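Local coordinates for protein alpha-1,2-mannosyltransferase (Ktr4), putative (Neosartorya fumigata, PDB 7BOP) that is a putative fungal glycosyltransferase of the GT-A clan, binding guanosine-5'-diphosphate and a manganese ion, at residues E156-I159 / Q160-D163. Numbering follows the deposited sequence.
Sequences EQKI and QYSD. With NA (sodium ion), chain J.
Lys158 lays its aliphatic chain over one face of the Tyr161 ring across a beta turn, distorted from type II, where the chain leaves helix 144-157. Lys158 is the first residue with non-helical backbone angles; Ile159 and Gln160 occupy the corners, Gln160 in the left-handed region. Packing is tight on the Lys158–Tyr161 side. Lys158 CD sits 3.8 Å from the ring centroid, a CH-pi contact displaced toward the CG side of the ring, while CE reaches CD2 at 3.6 Å. Both residues have CG anti to the backbone N (chi1 of Tyr161 179°), which brings the methylenes and the ring together on the same side of the turn. Lysine suits this place because its long apolar stem can cover an aromatic face while the bend at its end turns the amine away from the ring, to a salt bridge with Asp227; tyrosine supplies that flat face and a polar end.

The Ile159–Gln160 corner is looser and faces solvent: the side chains come no nearer to each other than 3.8 Å, Ile159 CG2 to Gln160 CG, and both are exposed. The polar amide of glutamine suits such a surface.

A sodium ion closes the backbone side of the turn, bound by Lys158 O at 2.2 Å, by Tyr161 O, by Thr155 O from the last turns of the helix and by a water. These carbonyls need no particular side chains, so the site depends on the path of the main chain. The same water accepts the Tyr161 N-H at 3.0 Å, linking the ion to the chain as it leaves the turn. Beyond the ring, Asp163, also hydrogen-bonded to His168, receives the phenol: Tyr161 OH donates to Asp163 OD2 at 2.7 Å, approaching from 48° out of the carboxylate plane.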
loop_
_atom_site.group_PDB
_atom_site.type_symbol
_atom_site.label_atom_id
_atom_site.label_comp_id
_atom_site.label_asym_id
_atom_site.label_seq_id
_atom_site.Cartn_x
_atom_site.Cartn_y
_atom_site.Cartn_z
ATOM N N GLU A 156 -24.583 8.847 1.946
ATOM C CA GLU A 156 -25.205 10.124 1.574
ATOM C C GLU A 156 -24.158 11.215 1.356
ATOM O O GLU A 156 -24.304 12.026 0.457
ATOM C CB GLU A 156 -26.250 10.585 2.611
ATOM C CG GLU A 156 -27.566 9.808 2.601
ATOM C CD GLU A 156 -28.217 9.704 1.223
ATOM O OE1 GLU A 156 -28.604 8.577 0.830
ATOM O OE2 GLU A 156 -28.344 10.740 0.528
ATOM N N GLN A 157 -23.099 11.226 2.162
ATOM C CA GLN A 157 -22.116 12.317 2.116
ATOM C C GLN A 157 -20.992 12.156 1.105
ATOM O O GLN A 157 -20.545 13.135 0.541
ATOM C CB GLN A 157 -21.474 12.497 3.486
ATOM C CG GLN A 157 -22.443 12.909 4.581
ATOM C CD GLN A 157 -21.778 12.961 5.944
ATOM O OE1 GLN A 157 -20.704 12.380 6.153
ATOM N NE2 GLN A 157 -22.426 13.617 6.885
ATOM N N LYS A 158 -20.507 10.934 0.922
ATOM C CA LYS A 158 -19.249 10.706 0.219
ATOM C C LYS A 158 -19.426 10.623 -1.297
ATOM O O LYS A 158 -20.271 9.873 -1.795
ATOM C CB LYS A 158 -18.572 9.434 0.746
ATOM C CG LYS A 158 -17.169 9.222 0.205
ATOM C CD LYS A 158 -16.421 8.136 0.974
ATOM C CE LYS A 158 -15.206 7.653 0.197
ATOM N NZ LYS A 158 -14.309 8.779 -0.137
ATOM N N ILE A 159 -18.593 11.384 -2.002
ATOM C CA ILE A 159 -18.621 11.495 -3.470
ATOM C C ILE A 159 -18.366 10.137 -4.122
ATOM O O ILE A 159 -17.419 9.432 -3.766
ATOM C CB ILE A 159 -17.595 12.562 -3.969
ATOM C CG1 ILE A 159 -18.165 13.970 -3.753
ATOM C CG2 ILE A 159 -17.241 12.392 -5.447
ATOM C CD1 ILE A 159 -17.145 15.074 -3.810
ATOM N N GLN A 160 -19.240 9.786 -5.055
ATOM C CA GLN A 160 -19.135 8.572 -5.866
ATOM C C GLN A 160 -18.864 7.356 -4.994
ATOM O O GLN A 160 -17.929 6.604 -5.214
ATOM C CB GLN A 160 -18.091 8.771 -6.965
ATOM C CG GLN A 160 -18.544 9.834 -7.966
ATOM C CD GLN A 160 -17.537 10.085 -9.056
ATOM O OE1 GLN A 160 -17.831 9.883 -10.214
ATOM N NE2 GLN A 160 -16.346 10.524 -8.686
ATOM N N TYR A 161 -19.715 7.199 -3.990
ATOM C CA TYR A 161 -19.538 6.198 -2.950
ATOM C C TYR A 161 -20.887 5.765 -2.380
ATOM O O TYR A 161 -21.711 6.606 -1.950
ATOM C CB TYR A 161 -18.641 6.722 -1.835
ATOM C CG TYR A 161 -18.422 5.752 -0.684
ATOM C CD1 TYR A 161 -19.308 5.704 0.391
ATOM C CD2 TYR A 161 -17.333 4.885 -0.671
ATOM C CE1 TYR A 161 -19.107 4.831 1.453
ATOM C CE2 TYR A 161 -17.130 4.005 0.385
ATOM C CZ TYR A 161 -18.018 3.987 1.445
ATOM O OH TYR A 161 -17.818 3.119 2.492
ATOM N N SER A 162 -21.073 4.446 -2.410
ATOM C CA SER A 162 -22.167 3.757 -1.770
ATOM C C SER A 162 -21.555 2.638 -0.922
ATOM O O SER A 162 -20.798 1.802 -1.428
ATOM C CB SER A 162 -23.090 3.181 -2.824
ATOM O OG SER A 162 -24.235 2.656 -2.206
ATOM N N ASP A 163 -21.875 2.631 0.365
ATOM C CA ASP A 163 -21.156 1.801 1.328
ATOM C C ASP A 163 -21.384 0.307 1.094
ATOM O O ASP A 163 -22.476 -0.103 0.729
ATOM C CB ASP A 163 -21.550 2.175 2.753
ATOM C CG ASP A 163 -20.638 1.553 3.779
ATOM O OD1 ASP A 163 -20.876 0.382 4.158
ATOM O OD2 ASP A 163 -19.671 2.223 4.200
HETATM NA NA NA J . -22.258 8.815 -1.846
HETATM O O HOH W 1 -22.351 8.640 -4.196
#